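Local coordinates for molybdenum-binding-protein (PDB 1H9M), which binds molybdate in the cytoplasm of Azotobacter vinelandii and probably serves molybdenum homeostasis by storing or buffering the oxyanion, at residues 26-31 with 40-45; 58-63 with 139-144. All coordinates share one frame; numbering follows the deposited sequence.

Interaction 1. Residues 26-31 with 40-45; sequences AEVDIL and AVVTLE. With MOO (molybdate ion), chain F.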
loop_
_atom_site.group_PDB
_atom_site.type_symbol
_atom_site.label_atom_id
_atom_site.label_comp_id
_atom_site.label_asym_id
_atom_site.label_seq_id
_atom_site.Cartn_x
_atom_site.Cartn_y
_atom_site.Cartn_z
ATOM N N ALA A 26 5.855 14.663 -5.531
ATOM C CA ALA A 26 5.969 15.865 -4.707
ATOM C C ALA A 26 5.735 15.445 -3.260
ATOM O O ALA A 26 4.904 14.543 -3.016
ATOM C CB ALA A 26 4.861 16.877 -5.031
ATOM N N GLU A 27 6.459 16.069 -2.315
ATOM C CA GLU A 27 6.238 15.786 -0.919
ATOM C C GLU A 27 5.384 16.932 -0.327
ATOM O O GLU A 27 5.840 18.086 -0.465
ATOM C CB GLU A 27 7.557 15.698 -0.146
ATOM C CG GLU A 27 7.248 15.486 1.322
ATOM C CD GLU A 27 8.478 15.392 2.199
ATOM O OE1 GLU A 27 9.436 14.672 1.894
ATOM O OE2 GLU A 27 8.432 16.100 3.246
ATOM N N VAL A 28 4.325 16.554 0.350
ATOM C CA VAL A 28 3.419 17.554 0.960
ATOM C C VAL A 28 3.358 17.334 2.462
ATOM O O VAL A 28 3.176 16.236 3.007
ATOM C CB VAL A 28 2.008 17.391 0.360
ATOM C CG1 VAL A 28 1.111 18.526 0.877
ATOM C CG2 VAL A 28 1.981 17.310 -1.154
ATOM N N ASP A 29 3.733 18.411 3.188
ATOM C CA ASP A 29 3.686 18.340 4.644
ATOM C C ASP A 29 2.410 19.054 5.094
ATOM O O ASP A 29 1.944 20.017 4.498
ATOM C CB ASP A 29 4.926 18.998 5.272
ATOM C CG ASP A 29 6.149 18.440 4.534
ATOM O OD1 ASP A 29 6.189 17.188 4.391
ATOM O OD2 ASP A 29 6.997 19.209 4.038
ATOM N N ILE A 30 1.736 18.393 5.996
ATOM C CA ILE A 30 0.410 18.815 6.416
ATOM C C ILE A 30 0.341 18.943 7.907
ATOM O O ILE A 30 0.787 18.132 8.695
ATOM C CB ILE A 30 -0.680 17.822 5.978
ATOM C CG1 ILE A 30 -0.748 17.859 4.385
ATOM C CG2 ILE A 30 -2.074 18.113 6.450
ATOM C CD1 ILE A 30 -1.114 16.412 4.085
ATOM N N LEU A 31 -0.340 20.059 8.346
ATOM C CA LEU A 31 -0.533 20.178 9.802
ATOM C C LEU A 31 -1.969 19.782 10.053
ATOM O O LEU A 31 -2.914 20.304 9.437
ATOM C CB LEU A 31 -0.274 21.632 10.231
ATOM C CG LEU A 31 -0.568 21.895 11.718
ATOM C CD1 LEU A 31 0.509 21.270 12.578
ATOM C CD2 LEU A 31 -0.600 23.430 11.912
ATOM N N ALA A 40 2.935 13.475 3.021
ATOM C CA ALA A 40 2.420 12.641 1.962
ATOM C C ALA A 40 3.243 12.776 0.708
ATOM O O ALA A 40 3.859 13.807 0.470
ATOM C CB ALA A 40 0.981 12.934 1.587
ATOM N N VAL A 41 3.390 11.675 -0.038
ATOM C CA VAL A 41 4.001 11.742 -1.360
ATOM C C VAL A 41 2.776 11.192 -2.315
ATOM O O VAL A 41 2.532 10.526 -2.404
ATOM C CB VAL A 41 5.145 10.736 -1.512
ATOM C CG1 VAL A 41 5.775 10.840 -2.911
ATOM C CG2 VAL A 41 6.305 11.192 -0.575
ATOM N N VAL A 42 2.784 12.409 -3.294
ATOM C CA VAL A 42 1.759 12.197 -4.366
ATOM C C VAL A 42 2.465 12.529 -5.711
ATOM O O VAL A 42 3.562 13.090 -5.675
ATOM C CB VAL A 42 0.582 13.213 -4.230
ATOM C CG1 VAL A 42 -0.196 12.743 -3.010
ATOM C CG2 VAL A 42 0.953 14.692 -4.131
ATOM N N THR A 43 1.873 12.185 -6.852
ATOM C CA THR A 43 2.554 12.584 -8.114
ATOM C C THR A 43 2.568 14.106 -8.237
ATOM O O THR A 43 1.693 14.795 -7.736
ATOM C CB THR A 43 1.878 12.027 -9.329
ATOM O OG1 THR A 43 0.454 12.437 -9.431
ATOM C CG2 THR A 43 1.887 10.487 -9.269
ATOM N N LEU A 44 3.624 14.591 -8.897
ATOM C CA LEU A 44 3.691 16.044 -9.137
ATOM C C LEU A 44 2.521 16.560 -9.952
ATOM O O LEU A 44 1.980 17.641 -9.707
ATOM C CB LEU A 44 4.998 16.333 -9.896
ATOM C CG LEU A 44 5.276 17.815 -10.199
ATOM C CD1 LEU A 44 5.221 18.676 -8.972
ATOM C CD2 LEU A 44 6.665 17.920 -10.872
ATOM N N GLU A 45 2.056 15.773 -10.895
ATOM C CA GLU A 45 0.856 16.116 -11.673
ATOM C C GLU A 45 -0.353 16.308 -10.770
ATOM O O GLU A 45 -1.074 17.326 -10.843
ATOM C CB GLU A 45 0.685 15.044 -12.749
ATOM C CG GLU A 45 -0.641 15.121 -13.491
ATOM C CD GLU A 45 -0.790 16.379 -14.325
ATOM O OE1 GLU A 45 0.190 17.138 -14.423
ATOM O OE2 GLU A 45 -1.885 16.617 -14.884
HETATM MO MO MOO F . -1.283 9.957 -6.347
HETATM O O1 MOO F . -2.101 8.778 -7.333
HETATM O O2 MOO F . -2.041 10.302 -4.770
HETATM O O3 MOO F . 0.301 9.249 -5.855
HETATM O O4 MOO F . -0.794 11.442 -7.221
#

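Interaction 2. Residues 58-63 with 139-144; sequences VVAVVK and VILGVP. With MOO (molybdate ion), chain E.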
loop_
_atom_site.group_PDB
_atom_site.type_symbol
_atom_site.label_atom_id
_atom_site.label_comp_id
_atom_site.label_asym_id
_atom_site.label_seq_id
_atom_site.Cartn_x
_atom_site.Cartn_y
_atom_site.Cartn_z
ATOM N N VAL A 58 -6.831 20.852 3.123
ATOM C CA VAL A 58 -6.913 19.547 2.455
ATOM C C VAL A 58 -7.412 18.486 3.425
ATOM O O VAL A 58 -7.612 18.692 4.631
ATOM C CB VAL A 58 -5.507 19.045 2.034
ATOM C CG1 VAL A 58 -4.945 20.028 0.963
ATOM C CG2 VAL A 58 -4.580 19.013 3.231
ATOM N N VAL A 59 -7.775 17.308 2.905
ATOM C CA VAL A 59 -8.019 16.103 3.671
ATOM C C VAL A 59 -6.932 15.040 3.288
ATOM O O VAL A 59 -6.406 15.115 2.182
ATOM C CB VAL A 59 -9.406 15.469 3.407
ATOM C CG1 VAL A 59 -10.352 16.407 4.206
ATOM C CG2 VAL A 59 -9.648 15.172 1.944
ATOM N N ALA A 60 -6.550 14.273 4.301
ATOM C CA ALA A 60 -5.574 13.177 4.063
ATOM C C ALA A 60 -6.420 11.903 4.224
ATOM O O ALA A 60 -7.125 11.766 5.222
ATOM C CB ALA A 60 -4.568 13.242 5.189
ATOM N N VAL A 61 -6.344 10.960 3.317
ATOM C CA VAL A 61 -7.168 9.764 3.277
ATOM C C VAL A 61 -6.253 8.523 3.376
ATOM O O VAL A 61 -5.364 8.430 2.530
ATOM C CB VAL A 61 -7.904 9.731 1.919
ATOM C CG1 VAL A 61 -8.777 8.501 1.804
ATOM C CG2 VAL A 61 -8.739 11.043 1.878
ATOM N N VAL A 62 -6.520 7.672 4.356
ATOM C CA VAL A 62 -5.600 6.509 4.520
ATOM C C VAL A 62 -6.451 5.285 4.743
ATOM O O VAL A 62 -7.225 5.249 5.667
ATOM C CB VAL A 62 -4.629 6.710 5.708
ATOM C CG1 VAL A 62 -3.736 5.488 5.852
ATOM C CG2 VAL A 62 -3.717 7.948 5.507
ATOM N N LYS A 63 -6.391 4.210 3.954
ATOM C CA LYS A 63 -7.133 3.025 4.236
ATOM C C LYS A 63 -6.572 2.254 5.461
ATOM O O LYS A 63 -5.358 2.301 5.615
ATOM C CB LYS A 63 -7.073 2.052 3.043
ATOM C CG LYS A 63 -8.150 2.212 1.992
ATOM C CD LYS A 63 -7.811 1.307 0.788
ATOM C CE LYS A 63 -7.741 -0.062 1.332
ATOM N NZ LYS A 63 -9.017 -0.840 1.217
ATOM N N VAL A 139 -0.475 7.913 1.591
ATOM C CA VAL A 139 -1.476 8.914 1.935
ATOM C C VAL A 139 -2.080 9.575 0.714
ATOM O O VAL A 139 -1.294 10.177 -0.080
ATOM C CB VAL A 139 -0.851 9.986 2.831
ATOM C CG1 VAL A 139 -1.906 11.055 3.259
ATOM C CG2 VAL A 139 -0.246 9.385 4.113
ATOM N N ILE A 140 -3.387 9.506 0.570
ATOM C CA ILE A 140 -4.028 10.205 -0.563
ATOM C C ILE A 140 -4.458 11.568 -0.033
ATOM O O ILE A 140 -4.841 11.747 1.114
ATOM C CB ILE A 140 -5.223 9.361 -1.004
ATOM C CG1 ILE A 140 -4.718 8.134 -1.774
ATOM C CG2 ILE A 140 -6.147 10.234 -1.886
ATOM C CD1 ILE A 140 -5.861 7.072 -1.914
ATOM N N LEU A 141 -4.312 12.620 -0.917
ATOM C CA LEU A 141 -4.790 13.913 -0.403
ATOM C C LEU A 141 -6.020 14.301 -1.212
ATOM O O LEU A 141 -6.270 13.906 -2.341
ATOM C CB LEU A 141 -3.743 14.992 -0.763
ATOM C CG LEU A 141 -2.450 14.760 0.041
ATOM C CD1 LEU A 141 -1.431 15.905 -0.355
ATOM C CD2 LEU A 141 -2.650 14.668 1.524
ATOM N N GLY A 142 -6.850 15.125 -0.504
ATOM C CA GLY A 142 -8.057 15.612 -1.200
ATOM C C GLY A 142 -8.265 17.124 -0.945
ATOM O O GLY A 142 -7.760 17.628 0.036
ATOM N N VAL A 143 -8.798 17.780 -1.957
ATOM C CA VAL A 143 -9.093 19.220 -1.822
ATOM C C VAL A 143 -10.595 19.394 -2.095
ATOM O O VAL A 143 -11.247 18.905 -2.944
ATOM C CB VAL A 143 -8.291 20.212 -2.652
ATOM C CG1 VAL A 143 -6.828 20.217 -2.211
ATOM C CG2 VAL A 143 -8.441 20.012 -4.147
ATOM N N PRO A 144 -11.055 20.350 -1.156
ATOM C CA PRO A 144 -12.497 20.657 -1.213
ATOM C C PRO A 144 -12.953 21.513 -2.368
ATOM O O PRO A 144 -12.240 21.743 -3.347
ATOM C CB PRO A 144 -12.834 21.444 0.054
ATOM C CG PRO A 144 -11.633 21.332 0.921
ATOM C CD PRO A 144 -10.474 21.221 -0.003
HETATM MO MO MOO E . -11.153 0.577 4.133
HETATM O O1 MOO E . -10.250 -0.956 3.962
HETATM O O2 MOO E . -10.284 1.713 5.231
HETATM O O3 MOO E . -11.321 1.189 2.470
HETATM O O4 MOO E . -12.748 0.075 4.815
#

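Interaction 1. Residues 26-31 with 40-45
Ala26 and Val42, like Val28 and Ala40, form antiparallel hydrogen-bonded pairs, with Glu27 and Val41 as the non-hydrogen-bonded pair between them. Each of the two outer pairs is closed by two backbone bonds, among them Val28 N to Ala40 O at 2.8 Å. Between these pairs Val41 CA approaches Ala26 O at 3.4 Å in a CA-H...O contact. On the face carrying Val28 and Val42 the two valines meet through their CG2 methyls, 4.1 Å apart, and Leu141 covers Val28 and Ala40. The other face bears Glu27, whose extended chain passes its CG by Ala40 O and ends in a salt bridge from OE2 to Arg81. Where the strand ends, Val42 CG1 lies 3.5 Å from O2 of the molybdate. Thr43 grips oxygen O4 twice, through its backbone N at 2.8 Å and through OG1 at 2.7 Å. With chi1 at 58°, OG1 sits between the backbone N and the carbonyl carbon, and from there it also caps Ser46 N. Ser46 OG and residues of the second subunit complete the oxyanion site. A beta hairpin running into an N-capped helix thus forms one wall of an intersubunit molybdate pocket in this OB-related TOBE domain.

Interaction 2. Residues 58-63 with 139-144
Val61 and Ile140 face each other, Val61 CB lying 4.0 Å from Ile140 CB, and their backbones exchange two hydrogen bonds, Val61 N to Ile140 O being 2.8 Å. A second doubly bonded pair, Val59 with Gly142, lies further along, where Gly142 N meets Val59 O at 2.7 Å with the donor tilted 29° from the carbonyl plane. Here Val59 CG2 rests directly on Gly142 CA at 3.6 Å, the glycine having no side chain to hold it off. On the other face Ala60 CB takes Val139 CG1 at 3.9 Å, while Leu141 CD2 folds back over Ala60 CA. At the far end, one of two deposited conformers of Val58 places its CG1 obliquely against Val143 CG1 at 3.7 Å.

Beyond the strand, Lys63 leaves the pairing, and its chain, bent at chi3 (59°) and chi4 (94°), lies along one side of a molybdate and brings NZ to it. NZ gives O1 a hydrogen bond of 3.0 Å and O3 a weak one, while CG packs near O3. Ser7 OG, the backbone N atoms of Arg9 and Ala64, and Thr115 OG1 of the second subunit hold the same ion. A methionine in place of Lys63 would probably leave molybdate O1 without this donor and the anion's charge less well balanced.

Further out, strand 10-21 flanks 58-62 on its other edge, and Gly142 and Val143 pair with a strand of the second subunit, carrying the sheet across the interface. The chemistry therefore divides: apolar side chains and backbone bonds join the strands, whereas the cationic end of Lys63 supplies a charge that probably helps hold the dianion.

Interactions 1 and 2 lie in one five-stranded antiparallel sheet, their centres about 10 Å apart, and each includes one of its outermost strands within the chain, 37-43 and 140-143. Strand 10-21 separates strands 25-32 and 57-62 in the sheet order. The two contacts nevertheless touch, because the sheet curls: Leu141 CD2 reaches Ile30 CD1 at 3.5 Å, and Ala40 CB meets Val139 CB at 3.7 Å. Along the chain, interaction 1 closes before interaction 2 opens, with helix 44-49 leading into strand 57-62. Interaction 2 then brings the C-terminal strand back to the first TOBE range after 75 intervening residues. Both border the second subunit and different molybdate ions, so this one sheet contributes both to the subunit interface and to molybdate sites.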